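Local coordinates for protein rutinosidase (Aspergillus niger, PDB 6I1A) that hydrolyses glycosidic bonds as a secreted family 5 glycoside hydrolase, releasing rutinose from its glycosides, and probably also acts on beta-1,3-glucans, at residues A99-P104 / F164-Q169; L209-H214 / Q249-D254; E278-Y283 / I306-N311. One frame throughout, in Å; residues are numbered along the deposited sequence.

How the interactions relate
Following the chain from its N terminus, the three interactions come in series, and none nests in or crosses another. Interaction 1 closes a loop of 59 residues by laying the segment after strand 90-95 against helix 161-179. Interaction 2 spans 34 residues, joining the start of helix 213-233 to the short helix 248-252. Interaction 3, with 22 residues between its segments, ties the start of helix 280-290 to the end of strand 299-308. All belong to the TIM barrel of the enzyme. Interactions 1 and 3 lie on opposite sides of the chain's centre, their centres about 39 Å apart, while interactions 2 and 3 both touch the second protein chain of the assembly.

Interaction 1. Residues A99-P104 / F164-Q169; sequences AWIDLP and FNYSMQ. With NAG (2-acetamido-2-deoxy-beta-D-glucopyranose), chain E.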
loop_
_atom_site.group_PDB
_atom_site.type_symbol
_atom_site.label_atom_id
_atom_site.label_comp_id
_atom_site.label_asym_id
_atom_site.label_seq_id
_atom_site.Cartn_x
_atom_site.Cartn_y
_atom_site.Cartn_z
ATOM N N ALA A 99 -28.857 -18.740 -0.717
ATOM C CA ALA A 99 -30.150 -18.082 -0.906
ATOM C C ALA A 99 -30.730 -18.530 -2.270
ATOM O O ALA A 99 -31.971 -18.440 -2.474
ATOM C CB ALA A 99 -29.991 -16.589 -0.855
ATOM N N TRP A 100 -29.850 -18.851 -3.207
ATOM C CA TRP A 100 -30.170 -18.947 -4.646
ATOM C C TRP A 100 -30.219 -20.392 -5.087
ATOM O O TRP A 100 -31.053 -20.721 -5.993
ATOM C CB TRP A 100 -29.202 -18.092 -5.480
ATOM C CG TRP A 100 -29.199 -16.659 -5.040
ATOM C CD1 TRP A 100 -28.269 -16.057 -4.226
ATOM C CD2 TRP A 100 -30.186 -15.665 -5.325
ATOM N NE1 TRP A 100 -28.611 -14.768 -4.020
ATOM C CE2 TRP A 100 -29.783 -14.486 -4.674
ATOM C CE3 TRP A 100 -31.351 -15.626 -6.108
ATOM C CZ2 TRP A 100 -30.530 -13.309 -4.769
ATOM C CZ3 TRP A 100 -32.072 -14.466 -6.176
ATOM C CH2 TRP A 100 -31.663 -13.315 -5.514
ATOM N N ILE A 101 -29.339 -21.224 -4.579
ATOM C CA ILE A 101 -29.258 -22.666 -4.947
ATOM C C ILE A 101 -29.038 -23.460 -3.691
ATOM O O ILE A 101 -28.437 -22.966 -2.721
ATOM C CB ILE A 101 -28.174 -22.938 -5.968
ATOM C CG1 ILE A 101 -26.762 -22.834 -5.422
ATOM C CG2 ILE A 101 -28.426 -22.133 -7.245
ATOM C CD1 ILE A 101 -25.689 -23.439 -6.388
ATOM N N ASP A 102 -29.513 -24.702 -3.681
ATOM C CA ASP A 102 -29.381 -25.578 -2.515
ATOM C C ASP A 102 -28.486 -26.734 -2.903
ATOM O O ASP A 102 -28.996 -27.722 -3.551
ATOM C CB ASP A 102 -30.768 -26.045 -2.097
ATOM C CG ASP A 102 -30.764 -26.880 -0.872
ATOM O OD1 ASP A 102 -29.718 -27.375 -0.483
ATOM O OD2 ASP A 102 -31.870 -26.963 -0.261
ATOM N N LEU A 103 -27.200 -26.649 -2.665
ATOM C CA LEU A 103 -26.232 -27.712 -3.024
ATOM C C LEU A 103 -26.158 -28.736 -1.917
ATOM O O LEU A 103 -26.109 -28.411 -0.735
ATOM C CB LEU A 103 -24.841 -27.117 -3.261
ATOM C CG LEU A 103 -24.767 -26.322 -4.559
ATOM C CD1 LEU A 103 -23.480 -25.498 -4.570
ATOM C CD2 LEU A 103 -24.807 -27.266 -5.746
ATOM N N PRO A 104 -26.141 -30.043 -2.249
ATOM C CA PRO A 104 -26.103 -31.093 -1.224
ATOM C C PRO A 104 -24.790 -31.169 -0.427
ATOM O O PRO A 104 -24.766 -31.850 0.574
ATOM C CB PRO A 104 -26.338 -32.380 -2.031
ATOM C CG PRO A 104 -25.850 -32.042 -3.420
ATOM C CD PRO A 104 -26.171 -30.574 -3.609
ATOM N N PHE A 164 -17.549 -23.521 -10.815
ATOM C CA PHE A 164 -17.834 -22.536 -11.884
ATOM C C PHE A 164 -19.278 -22.706 -12.344
ATOM O O PHE A 164 -20.058 -21.768 -12.449
ATOM C CB PHE A 164 -16.812 -22.655 -12.999
ATOM C CG PHE A 164 -16.887 -21.558 -14.014
ATOM C CD1 PHE A 164 -17.846 -21.532 -15.011
ATOM C CD2 PHE A 164 -15.979 -20.509 -13.928
ATOM C CE1 PHE A 164 -17.872 -20.478 -15.907
ATOM C CE2 PHE A 164 -15.999 -19.489 -14.847
ATOM C CZ PHE A 164 -16.952 -19.489 -15.823
ATOM N N ASN A 165 -19.640 -23.945 -12.642
ATOM C CA ASN A 165 -20.961 -24.274 -13.207
ATOM C C ASN A 165 -22.071 -23.922 -12.205
ATOM O O ASN A 165 -23.079 -23.331 -12.547
ATOM C CB ASN A 165 -21.072 -25.781 -13.494
ATOM C CG ASN A 165 -20.421 -26.155 -14.795
ATOM O OD1 ASN A 165 -19.830 -25.342 -15.503
ATOM N ND2 ASN A 165 -20.572 -27.439 -15.134
ATOM N N TYR A 166 -21.869 -24.251 -10.923
ATOM C CA TYR A 166 -22.924 -23.947 -9.924
ATOM C C TYR A 166 -22.951 -22.428 -9.624
ATOM O O TYR A 166 -24.011 -21.882 -9.383
ATOM C CB TYR A 166 -22.761 -24.771 -8.662
ATOM C CG TYR A 166 -23.150 -26.224 -8.851
ATOM C CD1 TYR A 166 -24.431 -26.595 -9.200
ATOM C CD2 TYR A 166 -22.218 -27.195 -8.662
ATOM C CE1 TYR A 166 -24.776 -27.948 -9.319
ATOM C CE2 TYR A 166 -22.532 -28.530 -8.765
ATOM C CZ TYR A 166 -23.802 -28.904 -9.116
ATOM O OH TYR A 166 -24.045 -30.275 -9.189
ATOM N N SER A 167 -21.829 -21.729 -9.793
ATOM C CA SER A 167 -21.828 -20.259 -9.736
ATOM C C SER A 167 -22.702 -19.665 -10.834
ATOM O O SER A 167 -23.477 -18.698 -10.608
ATOM C CB SER A 167 -20.432 -19.660 -9.773
ATOM O OG SER A 167 -19.588 -20.131 -8.724
ATOM N N MET A 168 -22.600 -20.218 -12.056
ATOM C CA MET A 168 -23.421 -19.720 -13.138
ATOM C C MET A 168 -24.880 -20.060 -12.889
ATOM O O MET A 168 -25.738 -19.260 -13.233
ATOM C CB MET A 168 -22.927 -20.331 -14.450
ATOM C CG MET A 168 -21.555 -19.789 -14.897
ATOM S SD MET A 168 -21.349 -18.028 -14.904
ATOM C CE MET A 168 -22.556 -17.555 -16.130
ATOM N N GLN A 169 -25.166 -21.175 -12.258
ATOM C CA GLN A 169 -26.558 -21.494 -11.855
ATOM C C GLN A 169 -27.088 -20.464 -10.871
ATOM O O GLN A 169 -28.252 -19.988 -10.975
ATOM C CB GLN A 169 -26.654 -22.921 -11.307
ATOM C CG GLN A 169 -26.459 -23.965 -12.399
ATOM C CD GLN A 169 -26.678 -25.353 -11.864
ATOM O OE1 GLN A 169 -27.500 -25.571 -11.006
ATOM N NE2 GLN A 169 -25.933 -26.283 -12.420
HETATM C C1 NAG E . -20.165 -27.938 -16.440
HETATM C C2 NAG E . -19.898 -29.464 -16.371
HETATM C C3 NAG E . -19.691 -29.939 -17.829
HETATM C C4 NAG E . -20.794 -29.509 -18.747
HETATM C C5 NAG E . -20.968 -27.999 -18.628
HETATM C C6 NAG E . -22.071 -27.500 -19.509
HETATM C C7 NAG E . -18.698 -30.277 -14.417
HETATM C C8 NAG E . -17.359 -30.455 -13.807
HETATM N N2 NAG E . -18.708 -29.721 -15.632
HETATM O O3 NAG E . -19.445 -31.376 -17.870
HETATM O O4 NAG E . -20.346 -29.808 -20.136
HETATM O O5 NAG E . -21.327 -27.727 -17.256
HETATM O O6 NAG E . -23.248 -28.165 -19.130
HETATM O O7 NAG E . -19.747 -30.570 -13.796
#
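Leu103 sets one methyl group, CD2, almost squarely on a face of the Tyr166 ring. CD2 of Leu103 is 3.5 Å from the centroid of the Tyr166 ring and only 10° off its normal, a CH-pi contact with the methyl over the middle of the ring. Leu103 CG lies beside its own backbone N (chi1 -72°), which sends the branched end across toward the helix. A leucine suits this place because its forked tip gives a rounded methyl to a flat surface, and tyrosine because its broad face can take that methyl while its hydroxyl is carried to the far end of the ring.

In the TIM barrel these residues join the loop after strand 90-95 to helix 161-179. Ile101 approaches the base of the same tyrosine, near its CB, and the two side chains cross at about a right angle. Its CG1 sits between the backbone N and carbonyl carbon (chi1 72°), and the extended arm beyond delivers CD1 to within 3.9 Å of Tyr166 CB. The other branch, CG2, comes 4.2 Å from the carbonyl carbon of Gln169, nearly one helical turn further on.

The neighbouring Trp100 continues the seam, its indole resting on Val170 and Val174 and meeting Phe177 edge-to-face. Helix residue Asn165 bears an N-linked sugar, with its ND2 bonded to C1 of the N-acetylglucosamine at 1.5 Å; Glu161 hydrogen-bonds to that sugar through OE2.

Interaction 2. Residues L209-H214 / Q249-D254; sequences LALTDH and QYWEGD. With NAG (2-acetamido-2-deoxy-beta-D-glucopyranose), chain F; EDO (1,2-ethanediol), chain P.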
loop_
_atom_site.group_PDB
_atom_site.type_symbol
_atom_site.label_atom_id
_atom_site.label_comp_id
_atom_site.label_asym_id
_atom_site.label_seq_id
_atom_site.Cartn_x
_atom_site.Cartn_y
_atom_site.Cartn_z
ATOM N N LEU A 209 -1.845 -7.731 -3.568
ATOM C CA LEU A 209 -1.132 -9.013 -3.411
ATOM C C LEU A 209 -2.080 -10.108 -2.919
ATOM O O LEU A 209 -1.651 -11.265 -2.844
ATOM C CB LEU A 209 0.013 -8.858 -2.414
ATOM C CG LEU A 209 1.115 -7.883 -2.849
ATOM C CD1 LEU A 209 2.263 -7.968 -1.859
ATOM C CD2 LEU A 209 1.546 -8.103 -4.308
ATOM N N ALA A 210 -3.353 -9.784 -2.630
ATOM C CA ALA A 210 -4.307 -10.828 -2.192
ATOM C C ALA A 210 -4.744 -11.687 -3.376
ATOM O O ALA A 210 -5.259 -12.795 -3.120
ATOM C CB ALA A 210 -5.494 -10.166 -1.590
ATOM N N LEU A 211 -4.530 -11.279 -4.596
ATOM C CA LEU A 211 -4.974 -12.018 -5.812
ATOM C C LEU A 211 -3.817 -12.108 -6.788
ATOM O O LEU A 211 -3.313 -11.042 -7.229
ATOM C CB LEU A 211 -6.215 -11.331 -6.389
ATOM C CG LEU A 211 -6.854 -12.006 -7.628
ATOM C CD1 LEU A 211 -7.482 -13.367 -7.242
ATOM C CD2 LEU A 211 -7.897 -11.101 -8.260
ATOM N N THR A 212 -3.400 -13.322 -7.098
ATOM C CA THR A 212 -2.324 -13.560 -8.093
ATOM C C THR A 212 -2.845 -13.376 -9.518
ATOM O O THR A 212 -4.045 -13.346 -9.757
ATOM C CB THR A 212 -1.688 -14.944 -7.970
ATOM O OG1 THR A 212 -2.628 -15.918 -8.456
ATOM C CG2 THR A 212 -1.319 -15.267 -6.546
ATOM N N ASP A 213 -1.932 -13.225 -10.495
ATOM C CA ASP A 213 -2.353 -13.165 -11.901
ATOM C C ASP A 213 -3.084 -14.445 -12.305
ATOM O O ASP A 213 -4.070 -14.368 -13.063
ATOM C CB ASP A 213 -1.139 -12.933 -12.819
ATOM C CG ASP A 213 -0.708 -11.465 -12.958
ATOM O OD1 ASP A 213 -1.490 -10.472 -12.658
ATOM O OD2 ASP A 213 0.444 -11.288 -13.388
ATOM N N HIS A 214 -2.663 -15.599 -11.804
ATOM C CA HIS A 214 -3.336 -16.875 -12.100
ATOM C C HIS A 214 -4.785 -16.820 -11.563
ATOM O O HIS A 214 -5.723 -17.197 -12.272
ATOM C CB HIS A 214 -2.533 -17.981 -11.423
ATOM C CG HIS A 214 -2.882 -19.376 -11.753
ATOM N ND1 HIS A 214 -3.281 -20.288 -10.767
ATOM C CD2 HIS A 214 -2.836 -20.059 -12.921
ATOM C CE1 HIS A 214 -3.480 -21.471 -11.334
ATOM N NE2 HIS A 214 -3.267 -21.349 -12.664
ATOM N N GLN A 249 -7.627 0.121 -12.807
ATOM C CA GLN A 249 -6.744 0.151 -13.976
ATOM C C GLN A 249 -6.268 -1.246 -14.364
ATOM O O GLN A 249 -6.008 -1.533 -15.535
ATOM C CB GLN A 249 -5.500 1.027 -13.694
ATOM C CG GLN A 249 -5.753 2.360 -12.957
ATOM C CD GLN A 249 -5.987 2.428 -11.466
ATOM O OE1 GLN A 249 -7.110 2.413 -10.975
ATOM N NE2 GLN A 249 -4.983 2.839 -10.673
ATOM N N TYR A 250 -6.103 -2.157 -13.385
ATOM C CA TYR A 250 -5.639 -3.523 -13.630
ATOM C C TYR A 250 -6.583 -4.239 -14.564
ATOM O O TYR A 250 -6.134 -5.101 -15.359
ATOM C CB TYR A 250 -5.511 -4.299 -12.316
ATOM C CG TYR A 250 -5.088 -5.728 -12.426
ATOM C CD1 TYR A 250 -3.762 -6.085 -12.371
ATOM C CD2 TYR A 250 -6.022 -6.774 -12.480
ATOM C CE1 TYR A 250 -3.369 -7.406 -12.474
ATOM C CE2 TYR A 250 -5.644 -8.084 -12.523
ATOM C CZ TYR A 250 -4.313 -8.408 -12.575
ATOM O OH TYR A 250 -3.993 -9.715 -12.601
ATOM N N TRP A 251 -7.890 -3.995 -14.418
ATOM C CA TRP A 251 -8.917 -4.761 -15.148
ATOM C C TRP A 251 -9.430 -4.017 -16.389
ATOM O O TRP A 251 -10.112 -4.606 -17.195
ATOM C CB TRP A 251 -10.134 -5.035 -14.236
ATOM C CG TRP A 251 -9.839 -5.741 -12.952
ATOM C CD1 TRP A 251 -9.807 -5.218 -11.696
ATOM C CD2 TRP A 251 -9.691 -7.158 -12.785
ATOM N NE1 TRP A 251 -9.570 -6.212 -10.767
ATOM C CE2 TRP A 251 -9.522 -7.411 -11.411
ATOM C CE3 TRP A 251 -9.615 -8.212 -13.708
ATOM C CZ2 TRP A 251 -9.330 -8.694 -10.918
ATOM C CZ3 TRP A 251 -9.438 -9.477 -13.199
ATOM C CH2 TRP A 251 -9.300 -9.719 -11.838
ATOM N N GLU A 252 -9.184 -2.721 -16.474
ATOM C CA GLU A 252 -9.763 -1.845 -17.552
ATOM C C GLU A 252 -9.547 -2.392 -18.969
ATOM O O GLU A 252 -10.541 -2.317 -19.761
ATOM C CB GLU A 252 -9.132 -0.441 -17.482
ATOM C CG GLU A 252 -9.795 0.384 -16.441
ATOM C CD GLU A 252 -9.190 1.776 -16.332
ATOM O OE1 GLU A 252 -8.389 2.137 -17.192
ATOM O OE2 GLU A 252 -9.598 2.479 -15.424
ATOM N N GLY A 253 -8.338 -2.858 -19.248
ATOM C CA GLY A 253 -7.958 -3.353 -20.573
ATOM C C GLY A 253 -8.672 -4.622 -20.910
ATOM O O GLY A 253 -8.638 -5.034 -22.099
ATOM N N ASP A 254 -9.375 -5.277 -19.988
ATOM C CA ASP A 254 -9.993 -6.601 -20.256
ATOM C C ASP A 254 -11.415 -6.518 -20.787
ATOM O O ASP A 254 -11.971 -7.559 -21.147
ATOM C CB ASP A 254 -10.042 -7.435 -18.959
ATOM C CG ASP A 254 -8.670 -7.809 -18.438
ATOM O OD1 ASP A 254 -7.756 -8.076 -19.293
ATOM O OD2 ASP A 254 -8.513 -7.889 -17.195
HETATM C C1 NAG F . 1.461 -13.663 -2.144
HETATM C C2 NAG F . 2.330 -12.776 -3.048
HETATM C C3 NAG F . 3.776 -12.749 -2.433
HETATM C C4 NAG F . 3.743 -12.305 -0.992
HETATM C C5 NAG F . 2.866 -13.255 -0.206
HETATM C C6 NAG F . 2.766 -12.875 1.242
HETATM C C7 NAG F . 1.705 -12.662 -5.397
HETATM C C8 NAG F . 1.908 -13.266 -6.773
HETATM N N2 NAG F . 2.329 -13.260 -4.407
HETATM O O3 NAG F . 4.540 -11.772 -3.184
HETATM O O4 NAG F . 5.090 -12.464 -0.442
HETATM O O5 NAG F . 1.532 -13.187 -0.809
HETATM O O6 NAG F . 2.137 -13.888 2.029
HETATM O O7 NAG F . 0.937 -11.703 -5.221
HETATM C C1 EDO P . -1.912 4.058 -8.587
HETATM O O1 EDO P . -2.872 4.958 -9.198
HETATM C C2 EDO P . -1.266 3.248 -9.650
HETATM O O2 EDO P . -2.142 2.907 -10.733
#
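Two first torsions bring Tyr250 and Asp213 together. Tyr250 has CG opposite its backbone N (chi1 178°), which carries the ring toward segment 209-214 and puts OH at Asp213, while Asp213 CG lies beside its own N, turning the carboxylate toward the phenol. The Tyr250 OH donates a hydrogen bond to Asp213 OD1 at 2.6 Å. It meets that oxygen on the anti side, 18° out of the carboxylate plane, and OD1 in turn lies at the ring's edge; the two flat groups are nearly coplanar, with planes 22° apart.

Beside this polar link runs an apolar one. Leu211 brings CD2 to the edge of the Trp251 indole, 3.9 Å from CZ2. The indole receives Tyr250 CD2 over one face, 3.6 Å above its plane, and Trp251 CG lies at the edge of the Tyr250 ring, so these consecutive aromatic residues also pack on each other. A large indole suits the buried place, since it can pack widely while its NE1 is bonded to Gly243 O.

The contact lies where helix 213-233 of the TIM barrel begins. Thr212 is its N-cap, with OG1 accepting from Gly215 N, and its CG2 comes 3.8 Å from the acetyl methyl C8 of an N-linked sugar. Lys246 makes a cation-pi contact with the Tyr250 ring and bonds through NZ to Leu211 O.

Asp213 occupies the first turn of the helix, where a negative charge should be welcomed by the N-terminal end. Together with the short bond from the phenol, that position would probably favour the charged carboxylate.

Interaction 3. Residues E278-Y283 / I306-N311; sequences ENLPEY and IQATYN. With EDO (1,2-ethanediol), chain S.
Beside the meeting of Leu280 with Ile306 and Ala308 stand two tyrosine rings. Over the centre of one face of Tyr283 lies C1 of a 1,2-ethanediol, 3.4 Å above the plane, and the carbonyl oxygen of Asn279 sits in plane at the edge. Tyr310 carries Thr309 CG2 on one face, offset toward the rim. The same diol donates from O2 to Glu282 OE1 at 2.8 Å and also bonds to Gln249 of the second subunit.

The direct contact is aliphatic. Leu280 has CG opposite its backbone N (chi1 -165°), which spreads both methyls over the strand: CD2 comes 3.5 Å from Ile306 O and 3.9 Å from Ile306 CB, while CD1 reaches Ala308 CB at 4.3 Å. Alanine fits because a single methyl lets the forked leucine lie near the backbone. This is the packing of helix on strand in a beta-alpha-beta unit of the TIM barrel, in which helix 280-290 follows strand 261-269 and precedes strand 299-308; Leu280 also rests on Tyr269 of the first strand.

A water bridges the two backbones near Glu278 and Asn311. It accepts from Glu278 N at 3.0 Å and donates to Asn311 O at 2.8 Å. Asn311 has left-handed backbone angles (47°/57°), a conformation that asparagine tolerates better than most residues. The Glu278 carboxylate turns elsewhere, to a salt bridge with Arg319.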
loop_
_atom_site.group_PDB
_atom_site.type_symbol
_atom_site.label_atom_id
_atom_site.label_comp_id
_atom_site.label_asym_id
_atom_site.label_seq_id
_atom_site.Cartn_x
_atom_site.Cartn_y
_atom_site.Cartn_z
ATOM N N GLU A 278 -8.044 11.494 13.208
ATOM C CA GLU A 278 -7.622 12.844 12.805
ATOM C C GLU A 278 -7.214 12.864 11.344
ATOM O O GLU A 278 -7.568 13.826 10.644
ATOM C CB GLU A 278 -6.462 13.316 13.688
ATOM C CG GLU A 278 -6.015 14.739 13.368
ATOM C CD GLU A 278 -7.125 15.764 13.586
ATOM O OE1 GLU A 278 -7.801 15.630 14.597
ATOM O OE2 GLU A 278 -7.402 16.606 12.674
ATOM N N ASN A 279 -6.457 11.866 10.874
ATOM C CA ASN A 279 -5.891 11.900 9.513
ATOM C C ASN A 279 -6.745 11.118 8.509
ATOM O O ASN A 279 -6.361 11.064 7.315
ATOM C CB ASN A 279 -4.431 11.427 9.497
ATOM C CG ASN A 279 -4.233 9.970 9.738
ATOM O OD1 ASN A 279 -5.150 9.159 9.521
ATOM N ND2 ASN A 279 -3.043 9.587 10.172
ATOM N N LEU A 280 -7.881 10.572 8.962
ATOM C CA LEU A 280 -8.655 9.669 8.066
ATOM C C LEU A 280 -8.970 10.361 6.761
ATOM O O LEU A 280 -8.932 9.716 5.704
ATOM C CB LEU A 280 -9.921 9.219 8.768
ATOM C CG LEU A 280 -10.573 8.016 8.074
ATOM C CD1 LEU A 280 -9.834 6.746 8.406
ATOM C CD2 LEU A 280 -12.032 7.896 8.429
ATOM N N PRO A 281 -9.390 11.647 6.682
ATOM C CA PRO A 281 -9.713 12.227 5.380
ATOM C C PRO A 281 -8.561 12.205 4.372
ATOM O O PRO A 281 -8.821 12.215 3.159
ATOM C CB PRO A 281 -10.194 13.662 5.713
ATOM C CG PRO A 281 -10.641 13.528 7.164
ATOM C CD PRO A 281 -9.677 12.565 7.809
ATOM N N GLU A 282 -7.317 12.226 4.859
ATOM C CA GLU A 282 -6.125 12.096 4.005
ATOM C C GLU A 282 -6.077 10.721 3.358
ATOM O O GLU A 282 -5.781 10.623 2.136
ATOM C CB GLU A 282 -4.847 12.361 4.797
ATOM C CG GLU A 282 -4.763 13.770 5.320
ATOM C CD GLU A 282 -3.703 13.947 6.403
ATOM O OE1 GLU A 282 -2.768 13.183 6.459
ATOM O OE2 GLU A 282 -3.936 14.795 7.282
ATOM N N TYR A 283 -6.382 9.715 4.120
ATOM C CA TYR A 283 -6.379 8.306 3.609
ATOM C C TYR A 283 -7.541 8.116 2.638
ATOM O O TYR A 283 -7.422 7.427 1.585
ATOM C CB TYR A 283 -6.431 7.296 4.745
ATOM C CG TYR A 283 -5.098 7.072 5.412
ATOM C CD1 TYR A 283 -4.648 7.876 6.439
ATOM C CD2 TYR A 283 -4.261 6.074 4.967
ATOM C CE1 TYR A 283 -3.393 7.724 6.989
ATOM C CE2 TYR A 283 -3.011 5.873 5.547
ATOM C CZ TYR A 283 -2.592 6.680 6.584
ATOM O OH TYR A 283 -1.320 6.553 7.135
ATOM N N ILE A 306 -15.479 4.127 8.689
ATOM C CA ILE A 306 -14.566 5.175 9.253
ATOM C C ILE A 306 -13.648 4.662 10.341
ATOM O O ILE A 306 -12.837 5.496 10.824
ATOM C CB ILE A 306 -15.360 6.394 9.746
ATOM C CG1 ILE A 306 -16.287 6.058 10.886
ATOM C CG2 ILE A 306 -16.030 7.076 8.605
ATOM C CD1 ILE A 306 -16.736 7.323 11.650
ATOM N N GLN A 307 -13.690 3.415 10.799
ATOM C CA GLN A 307 -12.746 2.980 11.839
ATOM C C GLN A 307 -11.325 3.062 11.313
ATOM O O GLN A 307 -10.991 2.530 10.217
ATOM C CB GLN A 307 -13.047 1.581 12.333
ATOM C CG GLN A 307 -12.074 1.174 13.457
ATOM C CD GLN A 307 -12.200 -0.247 13.927
ATOM O OE1 GLN A 307 -13.260 -0.888 13.786
ATOM N NE2 GLN A 307 -11.133 -0.764 14.520
ATOM N N ALA A 308 -10.470 3.767 12.075
ATOM C CA ALA A 308 -9.012 3.834 11.821
ATOM C C ALA A 308 -8.229 2.758 12.576
ATOM O O ALA A 308 -8.765 2.068 13.456
ATOM C CB ALA A 308 -8.548 5.218 12.217
ATOM N N THR A 309 -6.961 2.576 12.215
ATOM C CA THR A 309 -6.112 1.570 12.860
ATOM C C THR A 309 -5.741 2.028 14.274
ATOM O O THR A 309 -5.749 1.186 15.193
ATOM C CB THR A 309 -4.890 1.278 12.001
ATOM O OG1 THR A 309 -5.316 0.722 10.739
ATOM C CG2 THR A 309 -3.966 0.293 12.688
ATOM N N TYR A 310 -5.493 3.311 14.429
ATOM C CA TYR A 310 -5.088 3.870 15.736
ATOM C C TYR A 310 -5.956 5.061 16.084
ATOM O O TYR A 310 -6.564 5.734 15.268
ATOM C CB TYR A 310 -3.634 4.356 15.620
ATOM C CG TYR A 310 -2.621 3.328 15.249
ATOM C CD1 TYR A 310 -2.166 2.402 16.181
ATOM C CD2 TYR A 310 -2.182 3.151 13.945
ATOM C CE1 TYR A 310 -1.247 1.414 15.857
ATOM C CE2 TYR A 310 -1.248 2.174 13.613
ATOM C CZ TYR A 310 -0.796 1.268 14.558
ATOM O OH TYR A 310 0.147 0.321 14.207
ATOM N N ASN A 311 -5.972 5.388 17.388
ATOM C CA ASN A 311 -6.490 6.685 17.876
ATOM C C ASN A 311 -7.835 7.017 17.232
ATOM O O ASN A 311 -8.022 8.106 16.687
ATOM C CB ASN A 311 -5.502 7.821 17.567
ATOM C CG ASN A 311 -4.180 7.646 18.280
ATOM O OD1 ASN A 311 -4.077 6.872 19.212
ATOM N ND2 ASN A 311 -3.160 8.328 17.802
HETATM C C1 EDO S . -2.476 9.150 3.816
HETATM O O1 EDO S . -1.998 9.156 2.477
HETATM C C2 EDO S . -1.601 9.903 4.722
HETATM O O2 EDO S . -1.756 11.267 4.657
HETATM O O HOH W 1 -7.242 10.717 15.960
#